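Local coordinates for protein PppA (Pseudomonas aeruginosa, PDB 6JKV) that probably removes phosphate from serine and threonine residues of target proteins as a manganese-binding PP2C-type phosphatase, and regulates type VI secretion in its bacterium, at residues D78-I83 with G94-G99; L136-S141 with E192-S197; R156-V161 with V183-V188; D227-S232 with R239-L244; S232-V237 with A256-A261. All coordinates share one frame; numbering follows the deposited sequence.

Interaction 1 (D78-I83 with G94-G99)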
# COMPACT_ATOMS: atom_id res chain seq x y z
N ASP A 78 2.81 1.99 12.63
CA ASP A 78 3.42 2.62 13.83
C ASP A 78 4.94 2.52 13.79
O ASP A 78 5.60 3.50 14.19
CB ASP A 78 2.91 2.00 15.13
CG ASP A 78 1.43 2.22 15.37
OD1 ASP A 78 0.83 3.10 14.70
OD2 ASP A 78 0.87 1.49 16.22
N THR A 79 5.49 1.37 13.40
CA THR A 79 6.96 1.17 13.31
C THR A 79 7.53 2.10 12.23
O THR A 79 8.59 2.72 12.46
CB THR A 79 7.32 -0.30 13.03
OG1 THR A 79 6.77 -1.12 14.07
CG2 THR A 79 8.82 -0.50 12.95
N LEU A 80 6.84 2.22 11.09
CA LEU A 80 7.35 3.05 9.97
C LEU A 80 7.21 4.53 10.34
O LEU A 80 8.12 5.31 9.99
CB LEU A 80 6.60 2.70 8.68
CG LEU A 80 6.93 1.32 8.11
CD1 LEU A 80 6.39 1.19 6.70
CD2 LEU A 80 8.43 1.03 8.14
N ARG A 81 6.16 4.89 11.07
CA ARG A 81 5.94 6.30 11.46
C ARG A 81 7.09 6.77 12.35
O ARG A 81 7.53 7.93 12.19
CB ARG A 81 4.58 6.48 12.16
CG ARG A 81 4.17 7.93 12.32
CD ARG A 81 3.11 8.13 13.39
NE ARG A 81 1.77 7.78 12.92
CZ ARG A 81 1.13 6.64 13.21
NH1 ARG A 81 1.69 5.71 13.97
NH2 ARG A 81 -0.10 6.44 12.74
N ARG A 82 7.59 5.91 13.24
CA ARG A 82 8.57 6.34 14.26
C ARG A 82 9.97 6.50 13.64
O ARG A 82 10.84 7.09 14.30
CB ARG A 82 8.57 5.39 15.46
CG ARG A 82 9.65 4.31 15.44
CD ARG A 82 9.84 3.76 16.85
NE ARG A 82 8.56 3.69 17.55
CZ ARG A 82 7.64 2.74 17.36
NH1 ARG A 82 7.87 1.74 16.51
NH2 ARG A 82 6.50 2.77 18.02
N ILE A 83 10.19 5.98 12.44
CA ILE A 83 11.54 6.06 11.79
C ILE A 83 11.86 7.52 11.49
O ILE A 83 11.07 8.21 10.84
CB ILE A 83 11.61 5.19 10.54
CG1 ILE A 83 11.56 3.70 10.92
CG2 ILE A 83 12.84 5.54 9.71
CD1 ILE A 83 11.45 2.78 9.74
N GLY A 94 16.78 2.38 3.19
CA GLY A 94 17.50 1.38 4.00
C GLY A 94 16.87 1.22 5.38
O GLY A 94 16.68 0.07 5.83
N ALA A 95 16.55 2.34 6.03
CA ALA A 95 15.95 2.36 7.39
C ALA A 95 14.54 1.75 7.34
O ALA A 95 14.19 1.02 8.28
CB ALA A 95 15.92 3.76 7.95
N LEU A 96 13.77 2.05 6.28
CA LEU A 96 12.41 1.48 6.10
C LEU A 96 12.51 -0.05 5.98
O LEU A 96 11.72 -0.75 6.65
CB LEU A 96 11.74 2.08 4.86
CG LEU A 96 11.45 3.58 4.93
CD1 LEU A 96 11.16 4.11 3.54
CD2 LEU A 96 10.28 3.87 5.86
N ARG A 97 13.45 -0.52 5.15
CA ARG A 97 13.69 -1.98 4.95
C ARG A 97 13.98 -2.64 6.30
O ARG A 97 13.39 -3.72 6.57
CB ARG A 97 14.86 -2.23 4.00
CG ARG A 97 14.52 -2.00 2.54
CD ARG A 97 15.73 -2.21 1.67
NE ARG A 97 15.42 -2.28 0.25
CZ ARG A 97 15.08 -3.38 -0.41
NH1 ARG A 97 14.97 -4.54 0.22
NH2 ARG A 97 14.86 -3.32 -1.72
N THR A 98 14.84 -2.03 7.12
CA THR A 98 15.26 -2.60 8.42
C THR A 98 14.06 -2.65 9.36
O THR A 98 13.88 -3.68 10.05
CB THR A 98 16.42 -1.82 9.05
OG1 THR A 98 17.55 -1.92 8.19
CG2 THR A 98 16.79 -2.35 10.41
N GLY A 99 13.28 -1.57 9.39
CA GLY A 99 12.05 -1.49 10.20
C GLY A 99 11.09 -2.60 9.84
O GLY A 99 10.50 -3.20 10.75

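Interaction 2 (L136-S141 with E192-S197)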
# COMPACT_ATOMS: atom_id res chain seq x y z
N LEU A 136 8.51 0.54 -2.00
CA LEU A 136 8.78 -0.80 -1.43
C LEU A 136 7.43 -1.50 -1.25
O LEU A 136 6.48 -0.85 -0.78
CB LEU A 136 9.49 -0.67 -0.08
CG LEU A 136 10.93 -0.18 -0.13
CD1 LEU A 136 11.39 0.28 1.25
CD2 LEU A 136 11.86 -1.25 -0.69
N TRP A 137 7.34 -2.76 -1.63
CA TRP A 137 6.07 -3.51 -1.47
C TRP A 137 6.33 -5.01 -1.31
O TRP A 137 7.38 -5.53 -1.75
CB TRP A 137 5.12 -3.22 -2.63
CG TRP A 137 5.28 -4.12 -3.82
CD1 TRP A 137 4.58 -5.26 -4.07
CD2 TRP A 137 6.18 -3.94 -4.93
NE1 TRP A 137 4.99 -5.81 -5.26
CE2 TRP A 137 5.96 -5.02 -5.80
CE3 TRP A 137 7.15 -2.98 -5.26
CZ2 TRP A 137 6.68 -5.17 -6.99
CZ3 TRP A 137 7.85 -3.13 -6.44
CH2 TRP A 137 7.61 -4.20 -7.30
N ALA A 138 5.36 -5.64 -0.66
CA ALA A 138 5.25 -7.10 -0.49
C ALA A 138 3.77 -7.44 -0.31
O ALA A 138 3.19 -7.01 0.69
CB ALA A 138 6.10 -7.55 0.67
N GLY A 139 3.19 -8.11 -1.30
CA GLY A 139 1.77 -8.49 -1.32
C GLY A 139 1.05 -7.97 -2.55
O GLY A 139 1.71 -7.71 -3.57
N ASP A 140 -0.27 -7.87 -2.47
CA ASP A 140 -1.15 -7.52 -3.62
C ASP A 140 -1.78 -6.15 -3.39
O ASP A 140 -2.82 -5.85 -4.02
CB ASP A 140 -2.22 -8.60 -3.83
CG ASP A 140 -3.11 -8.84 -2.62
OD1 ASP A 140 -2.92 -8.15 -1.61
OD2 ASP A 140 -3.97 -9.73 -2.69
N SER A 141 -1.21 -5.35 -2.48
CA SER A 141 -1.50 -3.90 -2.37
C SER A 141 -0.62 -3.19 -3.40
O SER A 141 0.55 -3.60 -3.58
CB SER A 141 -1.27 -3.40 -0.98
OG SER A 141 -2.22 -3.94 -0.07
N GLU A 192 10.17 -16.49 7.01
CA GLU A 192 11.28 -16.13 7.91
C GLU A 192 12.01 -14.89 7.39
O GLU A 192 12.13 -13.93 8.15
CB GLU A 192 12.27 -17.29 8.06
CG GLU A 192 12.76 -17.45 9.48
CD GLU A 192 11.62 -17.73 10.45
OE1 GLU A 192 11.40 -16.92 11.39
OE2 GLU A 192 10.91 -18.75 10.25
N GLN A 193 12.48 -14.93 6.14
CA GLN A 193 13.12 -13.78 5.47
C GLN A 193 12.06 -13.02 4.66
O GLN A 193 11.51 -13.58 3.71
CB GLN A 193 14.26 -14.24 4.57
CG GLN A 193 14.93 -13.12 3.79
CD GLN A 193 16.42 -13.34 3.64
OE1 GLN A 193 17.18 -13.15 4.58
NE2 GLN A 193 16.84 -13.78 2.47
N LEU A 194 11.77 -11.78 5.05
CA LEU A 194 10.86 -10.91 4.27
C LEU A 194 11.67 -10.36 3.09
O LEU A 194 12.71 -9.71 3.32
CB LEU A 194 10.32 -9.80 5.15
CG LEU A 194 9.58 -8.68 4.42
CD1 LEU A 194 8.26 -9.19 3.85
CD2 LEU A 194 9.35 -7.50 5.35
N GLU A 195 11.22 -10.66 1.87
CA GLU A 195 11.87 -10.16 0.64
C GLU A 195 10.98 -9.06 0.07
O GLU A 195 9.88 -9.39 -0.41
CB GLU A 195 12.07 -11.29 -0.37
CG GLU A 195 12.61 -12.58 0.23
CD GLU A 195 14.09 -12.83 -0.05
OE1 GLU A 195 14.63 -13.87 0.45
OE2 GLU A 195 14.70 -11.99 -0.76
N LEU A 196 11.42 -7.80 0.17
CA LEU A 196 10.67 -6.64 -0.37
C LEU A 196 11.07 -6.42 -1.83
O LEU A 196 12.26 -6.52 -2.16
CB LEU A 196 10.99 -5.39 0.45
CG LEU A 196 10.38 -5.34 1.85
CD1 LEU A 196 11.20 -4.43 2.74
CD2 LEU A 196 8.93 -4.86 1.80
N SER A 197 10.09 -6.12 -2.67
CA SER A 197 10.33 -5.61 -4.04
C SER A 197 10.48 -4.10 -3.95
O SER A 197 9.84 -3.48 -3.08
CB SER A 197 9.27 -6.04 -4.99
OG SER A 197 9.42 -7.42 -5.30

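Interaction 3 (R156-V161 with V183-V188)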
# COMPACT_ATOMS: atom_id res chain seq x y z
N ARG A 156 3.95 -4.75 -8.73
CA ARG A 156 3.41 -5.98 -9.37
C ARG A 156 3.10 -6.98 -8.26
O ARG A 156 4.00 -7.31 -7.47
CB ARG A 156 4.40 -6.55 -10.38
CG ARG A 156 4.22 -8.04 -10.63
CD ARG A 156 5.02 -8.54 -11.80
NE ARG A 156 4.43 -8.11 -13.06
CZ ARG A 156 4.85 -8.48 -14.26
NH1 ARG A 156 5.89 -9.30 -14.37
NH2 ARG A 156 4.23 -8.04 -15.34
N ASP A 157 1.86 -7.47 -8.23
CA ASP A 157 1.33 -8.28 -7.11
C ASP A 157 2.27 -9.46 -6.84
O ASP A 157 2.67 -10.14 -7.80
CB ASP A 157 -0.09 -8.76 -7.40
CG ASP A 157 -1.15 -7.66 -7.38
OD1 ASP A 157 -0.81 -6.52 -7.00
OD2 ASP A 157 -2.30 -7.95 -7.76
N HIS A 158 2.62 -9.66 -5.57
CA HIS A 158 3.21 -10.93 -5.08
C HIS A 158 2.06 -11.89 -4.79
O HIS A 158 1.62 -11.98 -3.64
CB HIS A 158 4.09 -10.70 -3.86
CG HIS A 158 5.24 -9.80 -4.13
ND1 HIS A 158 5.46 -8.65 -3.40
CD2 HIS A 158 6.22 -9.87 -5.06
CE1 HIS A 158 6.55 -8.06 -3.86
NE2 HIS A 158 7.03 -8.79 -4.88
N SER A 159 1.56 -12.53 -5.84
CA SER A 159 0.35 -13.38 -5.80
C SER A 159 0.56 -14.58 -6.72
O SER A 159 1.30 -14.48 -7.72
CB SER A 159 -0.87 -12.61 -6.21
OG SER A 159 -0.93 -12.45 -7.62
N TYR A 160 -0.08 -15.68 -6.34
CA TYR A 160 -0.08 -16.94 -7.12
C TYR A 160 -0.57 -16.66 -8.54
O TYR A 160 0.06 -17.16 -9.50
CB TYR A 160 -0.98 -17.97 -6.44
CG TYR A 160 -0.77 -19.36 -6.98
CD1 TYR A 160 0.31 -20.12 -6.57
CD2 TYR A 160 -1.64 -19.90 -7.92
CE1 TYR A 160 0.51 -21.40 -7.06
CE2 TYR A 160 -1.45 -21.18 -8.42
CZ TYR A 160 -0.36 -21.92 -7.99
OH TYR A 160 -0.16 -23.19 -8.46
N VAL A 161 -1.66 -15.90 -8.65
CA VAL A 161 -2.26 -15.50 -9.95
C VAL A 161 -1.19 -14.79 -10.78
O VAL A 161 -0.99 -15.19 -11.93
CB VAL A 161 -3.52 -14.62 -9.76
CG1 VAL A 161 -4.05 -14.11 -11.09
CG2 VAL A 161 -4.60 -15.39 -9.02
N VAL A 183 -4.26 -16.22 -2.52
CA VAL A 183 -2.90 -16.66 -2.14
C VAL A 183 -1.94 -15.50 -2.41
O VAL A 183 -1.74 -15.15 -3.57
CB VAL A 183 -2.48 -17.94 -2.88
CG1 VAL A 183 -1.01 -18.26 -2.65
CG2 VAL A 183 -3.36 -19.10 -2.49
N VAL A 184 -1.39 -14.93 -1.34
CA VAL A 184 -0.31 -13.91 -1.42
C VAL A 184 1.01 -14.65 -1.22
O VAL A 184 1.11 -15.45 -0.27
CB VAL A 184 -0.54 -12.79 -0.39
CG1 VAL A 184 0.65 -11.88 -0.28
CG2 VAL A 184 -1.80 -11.99 -0.73
N THR A 185 1.98 -14.42 -2.11
CA THR A 185 3.26 -15.17 -2.12
C THR A 185 4.30 -14.45 -1.26
O THR A 185 5.27 -15.10 -0.86
CB THR A 185 3.77 -15.37 -3.55
OG1 THR A 185 3.89 -14.09 -4.16
CG2 THR A 185 2.84 -16.22 -4.38
N ARG A 186 4.14 -13.16 -1.01
CA ARG A 186 5.01 -12.45 -0.04
C ARG A 186 4.16 -11.43 0.72
O ARG A 186 3.26 -10.81 0.10
CB ARG A 186 6.20 -11.75 -0.70
CG ARG A 186 6.76 -12.42 -1.94
CD ARG A 186 7.94 -11.62 -2.46
NE ARG A 186 8.50 -12.22 -3.66
CZ ARG A 186 9.55 -11.74 -4.32
NH1 ARG A 186 10.16 -10.65 -3.89
NH2 ARG A 186 9.98 -12.36 -5.40
N ALA A 187 4.42 -11.33 2.01
CA ALA A 187 3.80 -10.35 2.91
C ALA A 187 4.53 -10.42 4.25
O ALA A 187 5.27 -11.40 4.49
CB ALA A 187 2.31 -10.61 3.08
N VAL A 188 4.31 -9.40 5.07
CA VAL A 188 4.90 -9.33 6.42
C VAL A 188 4.34 -10.49 7.24
O VAL A 188 3.11 -10.63 7.31
CB VAL A 188 4.64 -7.96 7.07
CG1 VAL A 188 5.26 -7.89 8.45
CG2 VAL A 188 5.16 -6.83 6.20
O HOH W 1 -2.96 -15.20 -5.81

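Interaction 4 (D227-S232 with R239-L244)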
# COMPACT_ATOMS: atom_id res chain seq x y z
N ASP A 227 -9.68 7.44 -14.46
CA ASP A 227 -10.75 8.46 -14.54
C ASP A 227 -10.87 9.21 -13.21
O ASP A 227 -10.89 10.46 -13.22
CB ASP A 227 -12.09 7.84 -14.92
CG ASP A 227 -12.13 7.42 -16.37
OD1 ASP A 227 -11.26 7.88 -17.13
OD2 ASP A 227 -13.01 6.62 -16.72
N VAL A 228 -10.96 8.48 -12.11
CA VAL A 228 -11.19 9.08 -10.77
C VAL A 228 -9.94 9.86 -10.35
O VAL A 228 -10.09 10.95 -9.77
CB VAL A 228 -11.59 8.02 -9.72
CG1 VAL A 228 -11.82 8.66 -8.37
CG2 VAL A 228 -12.81 7.23 -10.15
N LEU A 229 -8.75 9.33 -10.63
CA LEU A 229 -7.47 9.97 -10.23
C LEU A 229 -7.25 11.28 -10.99
O LEU A 229 -6.51 12.13 -10.48
CB LEU A 229 -6.30 9.01 -10.48
CG LEU A 229 -6.15 7.87 -9.47
CD1 LEU A 229 -4.99 6.97 -9.86
CD2 LEU A 229 -5.95 8.40 -8.06
N SER A 230 -7.87 11.45 -12.16
CA SER A 230 -7.69 12.65 -13.02
C SER A 230 -8.49 13.82 -12.46
O SER A 230 -9.30 14.41 -13.19
CB SER A 230 -8.03 12.35 -14.45
OG SER A 230 -6.97 11.62 -15.05
N HIS A 231 -8.26 14.15 -11.19
CA HIS A 231 -8.84 15.32 -10.50
C HIS A 231 -7.79 15.94 -9.59
O HIS A 231 -6.80 15.26 -9.22
CB HIS A 231 -10.13 14.93 -9.76
CG HIS A 231 -11.22 14.51 -10.69
ND1 HIS A 231 -11.35 13.22 -11.16
CD2 HIS A 231 -12.22 15.22 -11.27
CE1 HIS A 231 -12.38 13.15 -11.98
NE2 HIS A 231 -12.93 14.36 -12.07
N SER A 232 -7.98 17.22 -9.26
CA SER A 232 -6.96 18.09 -8.64
C SER A 232 -6.81 17.78 -7.15
O SER A 232 -5.72 18.04 -6.61
CB SER A 232 -7.29 19.54 -8.85
OG SER A 232 -8.40 19.91 -8.04
N ARG A 239 -11.92 9.70 -1.56
CA ARG A 239 -13.33 9.49 -1.13
C ARG A 239 -14.17 9.01 -2.32
O ARG A 239 -15.09 8.20 -2.10
CB ARG A 239 -13.91 10.77 -0.52
CG ARG A 239 -13.99 10.70 1.00
CD ARG A 239 -13.55 11.98 1.63
NE ARG A 239 -13.26 11.80 3.05
CZ ARG A 239 -12.04 11.77 3.59
NH1 ARG A 239 -10.96 11.87 2.84
NH2 ARG A 239 -11.91 11.60 4.89
N SER A 240 -13.89 9.49 -3.53
CA SER A 240 -14.62 9.07 -4.75
C SER A 240 -14.24 7.62 -5.11
O SER A 240 -15.12 6.85 -5.53
CB SER A 240 -14.38 10.00 -5.89
OG SER A 240 -14.69 11.33 -5.52
N LEU A 241 -12.97 7.26 -4.92
CA LEU A 241 -12.52 5.87 -5.18
C LEU A 241 -13.26 4.91 -4.25
O LEU A 241 -13.83 3.91 -4.74
CB LEU A 241 -11.01 5.76 -4.98
CG LEU A 241 -10.15 6.36 -6.09
CD1 LEU A 241 -8.71 6.48 -5.61
CD2 LEU A 241 -10.24 5.52 -7.35
N VAL A 242 -13.26 5.21 -2.95
CA VAL A 242 -13.90 4.35 -1.92
C VAL A 242 -15.41 4.30 -2.22
O VAL A 242 -15.98 3.19 -2.17
CB VAL A 242 -13.58 4.85 -0.50
CG1 VAL A 242 -14.44 4.16 0.55
CG2 VAL A 242 -12.10 4.67 -0.19
N HIS A 243 -16.02 5.44 -2.57
CA HIS A 243 -17.47 5.52 -2.88
C HIS A 243 -17.80 4.59 -4.05
O HIS A 243 -18.80 3.86 -3.95
CB HIS A 243 -17.92 6.97 -3.16
CG HIS A 243 -19.27 7.05 -3.77
ND1 HIS A 243 -19.51 7.71 -4.98
CD2 HIS A 243 -20.46 6.54 -3.38
CE1 HIS A 243 -20.79 7.62 -5.28
NE2 HIS A 243 -21.39 6.91 -4.31
N LEU A 244 -17.00 4.64 -5.12
CA LEU A 244 -17.22 3.76 -6.30
C LEU A 244 -17.13 2.29 -5.86
O LEU A 244 -18.02 1.50 -6.24
CB LEU A 244 -16.18 4.08 -7.39
CG LEU A 244 -16.17 3.14 -8.59
CD1 LEU A 244 -17.50 3.15 -9.33
CD2 LEU A 244 -15.04 3.50 -9.54

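Interaction 5 (S232-V237 with A256-A261)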
# COMPACT_ATOMS: atom_id res chain seq x y z
N SER A 232 -7.98 17.22 -9.26
CA SER A 232 -6.96 18.09 -8.64
C SER A 232 -6.81 17.78 -7.15
O SER A 232 -5.72 18.04 -6.61
CB SER A 232 -7.29 19.54 -8.85
OG SER A 232 -8.40 19.91 -8.04
N ASP A 233 -7.87 17.28 -6.51
CA ASP A 233 -7.95 17.23 -5.04
C ASP A 233 -7.83 15.79 -4.54
O ASP A 233 -8.77 15.01 -4.68
CB ASP A 233 -9.25 17.88 -4.57
CG ASP A 233 -9.39 17.74 -3.08
OD1 ASP A 233 -8.38 17.94 -2.38
OD2 ASP A 233 -10.50 17.38 -2.64
N PRO A 234 -6.69 15.41 -3.91
CA PRO A 234 -6.51 14.04 -3.43
C PRO A 234 -7.58 13.60 -2.42
O PRO A 234 -7.95 12.45 -2.44
CB PRO A 234 -5.12 14.05 -2.79
CG PRO A 234 -4.43 15.21 -3.46
CD PRO A 234 -5.51 16.24 -3.65
N TYR A 235 -8.07 14.51 -1.58
CA TYR A 235 -9.10 14.21 -0.55
C TYR A 235 -10.39 13.75 -1.22
O TYR A 235 -10.96 12.71 -0.80
CB TYR A 235 -9.36 15.45 0.31
CG TYR A 235 -10.26 15.26 1.50
CD1 TYR A 235 -11.64 15.23 1.36
CD2 TYR A 235 -9.73 15.11 2.77
CE1 TYR A 235 -12.47 15.06 2.46
CE2 TYR A 235 -10.54 14.96 3.87
CZ TYR A 235 -11.92 14.92 3.72
OH TYR A 235 -12.73 14.76 4.81
N ALA A 236 -10.88 14.52 -2.19
CA ALA A 236 -12.09 14.17 -2.97
C ALA A 236 -11.82 12.89 -3.77
O ALA A 236 -12.75 12.08 -3.89
CB ALA A 236 -12.51 15.30 -3.88
N VAL A 237 -10.60 12.71 -4.27
CA VAL A 237 -10.25 11.57 -5.15
C VAL A 237 -10.33 10.27 -4.34
O VAL A 237 -11.03 9.35 -4.78
CB VAL A 237 -8.87 11.75 -5.81
CG1 VAL A 237 -8.32 10.44 -6.34
CG2 VAL A 237 -8.92 12.78 -6.93
N ALA A 256 -7.71 3.70 0.06
CA ALA A 256 -7.09 4.49 -1.02
C ALA A 256 -6.29 5.63 -0.38
O ALA A 256 -6.78 6.26 0.57
CB ALA A 256 -8.13 5.00 -1.97
N LEU A 257 -5.08 5.82 -0.88
CA LEU A 257 -4.19 6.93 -0.47
C LEU A 257 -3.62 7.56 -1.74
O LEU A 257 -2.98 6.83 -2.53
CB LEU A 257 -3.09 6.37 0.44
CG LEU A 257 -2.42 7.39 1.36
CD1 LEU A 257 -1.91 6.72 2.64
CD2 LEU A 257 -1.28 8.06 0.61
N VAL A 258 -3.88 8.85 -1.93
CA VAL A 258 -3.46 9.58 -3.16
C VAL A 258 -2.42 10.62 -2.76
O VAL A 258 -2.61 11.31 -1.75
CB VAL A 258 -4.65 10.19 -3.91
CG1 VAL A 258 -4.20 11.22 -4.95
CG2 VAL A 258 -5.47 9.10 -4.57
N VAL A 259 -1.34 10.67 -3.54
CA VAL A 259 -0.25 11.66 -3.38
C VAL A 259 -0.13 12.43 -4.70
O VAL A 259 -0.13 11.79 -5.77
CB VAL A 259 1.07 10.98 -3.00
CG1 VAL A 259 2.19 11.98 -2.77
CG2 VAL A 259 0.91 10.09 -1.77
N ARG A 260 -0.01 13.74 -4.61
CA ARG A 260 0.17 14.62 -5.79
C ARG A 260 1.42 15.47 -5.60
O ARG A 260 1.56 16.08 -4.54
CB ARG A 260 -1.06 15.50 -6.00
CG ARG A 260 -0.93 16.41 -7.22
CD ARG A 260 -2.20 17.17 -7.49
NE ARG A 260 -3.18 16.37 -8.21
CZ ARG A 260 -3.16 16.15 -9.51
NH1 ARG A 260 -2.17 16.63 -10.26
NH2 ARG A 260 -4.13 15.44 -10.06
N ALA A 261 2.28 15.51 -6.63
CA ALA A 261 3.53 16.30 -6.64
C ALA A 261 3.28 17.64 -7.34
O ALA A 261 2.55 17.66 -8.35
CB ALA A 261 4.61 15.51 -7.33

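Interaction 1 (D78-I83 with G94-G99)
I83, L80 and T79 of helix 69-82 and the turn that ends it pack against A95, L96 and G99 of helix 89-114, an apolar helix-helix contact with no hydrogen bond across it. The two helices follow one another in the chain and lie together on one sheet of the fold. I83 carries much of the contact. Its CG1 stands anti to the carbonyl carbon (chi1 -69°), and the extended branch carries CD1 onto the backbone of the second helix, 3.6 Å from A95 O and 4.3 Å from G99 CA. The other branch, CG2, rests 4.0 Å from A95 CB. G99 has no side chain, and the end of I83 packs directly on the helix backbone there. T79 also uses this spot, its CG2 lying 3.9 Å from G99 O while its hydroxyl turns back to L75 O in its own helix. Nearer the sheet, L80 and L96 cross at about a right angle, with L80 CD2 4.1 Å from L96 CD2. Both leucines also touch L125 of strand 120-129, so they fill the wedge between the helices and the strands. A helix pair laid on one face of a central beta sandwich is the layering of the PP2C fold.

Interaction 2 (L136-S141 with E192-S197)
W137 of strand 132-138 presents one face of its indole to S197, the first residue of strand 197-202, and the two backbones are bridged as well. The side chain leaves CB with CG between the backbone N and the carbonyl carbon (chi1 89°), and chi2 of 94° turns the ring flat toward S197. Beyond CG, CD2 lies 3.7 Å from S197 CB. Along the outer six-membered ring, CE3 is 3.5 Å from S197 O, while CZ2 and CH2 are each 3.4 Å from S197 CB. That carbon sits over the ring face, only 9° off the normal, in a close CH-pi contact. On the five-membered ring, NE1 is hydrogen-bonded to R156 O, and S197 OG bonds to H158 NE2, which fixes both groups from outside. W137 and S197 form an antiparallel hydrogen-bonded pair that joins edge strand 197-202 to strand 132-138 in one sheet of the PP2C beta sandwich: W137 N donates to S197 O at 3.0 Å, and S197 N returns a bond of 2.9 Å to W137 O. L136 and A138 point to the other face of the sheet, where L196 CD2 lies 4.1 Å from A138 CB and L194 CD1 approaches the same methyl. L196 also touches L100, and L194 touches N104, both of helix 89-114, which packs against this face.

Interaction 3 (R156-V161 with V183-V188)
R186 lies along one face of the H158 ring in a CH-pi contact, its guanidinium plane only 6° from that of the ring. R186 CD sits over the centre of the imidazole, 3.6 Å from the ring centroid and 14° off its normal. The extended arginine chain then carries NE to 3.6 Å from H158 CD2, so the guanidinium overlaps that side of the ring. R156 O lies over the opposite face. Beside this pair the backbones are bridged. T185 N donates to H158 O at 2.9 Å, and Y160 N donates to V183 O over a longer 3.3 Å. V183 O is gripped again by a water, 2.6 Å away, that also accepts from V161 N. Apolar contact closes this end, Y160 CB lying 3.8 Å from V183 CG1. Further out, H158 ND1 is hydrogen-bonded to G139 N, which helps fix the rotation of the ring presented to R186. S159 holds the N-cap position of helix 160-165, and its OG accepts from Q162 N. V184 touches D140, and its side chain is about 8 Å from a bound manganese ion. The bridge thus ties the start of helix 160-165 to the long loop leading to strand 197-202, on the flank of the metal site of a PP2C-type phosphatase.

Interaction 4 (D227-S232 with R239-L244)
A chi1 of -180° at V228 sends CG1 away from the backbone N and toward helix 234-247, and L241 meets it with CG anti to its own carbonyl carbon (chi1 -75°), which swings the isobutyl group toward helix 222-229. The two side chains meet at a slant: V228 CG1 is 3.6 Å from L241 CG, and L241 CD2 comes within 3.7 Å of V228 CB. V228 is thus central to the contact, covered along one side by L241 and bordered at its other margins by S240 and L244. S240 CB lies 3.8 Å from V228 CG1, while its hydroxyl is turned away to bond A236 O in its own helix. On the remaining branch, V228 CG2 lies 4.4 Å from L244 CD2, a looser touch.

L229, the next residue, reaches L241 from the buried side. Their chains cross at about a right angle, with L229 CD2 4.2 Å from L241 CD1. Inward, L229 rests on V258 and L241 on A256, two residues of strand 254-261, so the leucine pair seals the helices against the sheet.

After L229 the chain turns sharply in an inverse gamma turn centred on S230. H231 folds back over the helix end, its ND1 donating to V228 O at 2.9 Å from above the carbonyl plane. No hydrogen bond joins the two segments, and the contact is apolar throughout. Two successive helices linked by a short turn, their apolar sides meeting against a sheet, form a helical hairpin, here part of the helical layer on one face of the PP2C beta sandwich.

Interaction 5 (S232-V237 with A256-A261)
Helix 234-247 begins on the face of strand 254-261, and this contact is the seat of its first turn on the beta sandwich of the PP2C fold. P234 and V237, one helical turn apart, both point at V258, which fits between them. At V258 a chi1 of 166° spreads the two methyls along the helix start: CG1 lies 3.7 Å from P234 CB, and CG2 lies 3.6 Å from V237 CG1. The V237 and V258 side chains cross at about a right angle. The pyrrolidine ring spans to the next strand residue that faces the helix as well, with P234 CG 4.2 Å from R260 CB.

R260 continues past the proline. It runs straight from the backbone to CD and then bends (chi3 -81°), which brings its head alongside the turn before the helix. There NE lies 3.4 Å from S232 O, and NH2 is hydrogen-bonded to H231 O, so the guanidinium holds the link between the two helices close to the strand. D233, facing away from the strand, caps the helix: its OD2 accepts from A236 N at 2.9 Å, the N-H coming from above the carboxylate plane. A proline directly after the cap suits the first turn of a helix, where its missing N-H costs no bond.

Strand 254-261 is flanked by strands 29-36 and 208-212, to which its backbone is hydrogen-bonded. On its other face L257 and V259 pack on W57 of strand 56-63 in the second sheet, so the strand lies between the helix and the sandwich interior.

Overall arrangement
From the N terminus, interaction 1 closes first, a short loop between helices 69-82 and 89-114 on the outside of the sheet containing strand 132-138. Interaction 2 then opens in that strand and closes a long loop at the start of strand 197-202; L136 touches L96 and R97 of interaction 1. Nested within this loop, interaction 3 touches interaction 2 through H158 and R156 and flanks the manganese site. Beyond them in sequence, interactions 4 and 5 cross, sharing S232 and helix 234-247, and bind the helix pair to strand 254-261 of the other sheet. Interactions 1 and 4 lie on opposite sides of the chain's centre, consistent with helix layers outside a two-sheet sandwich.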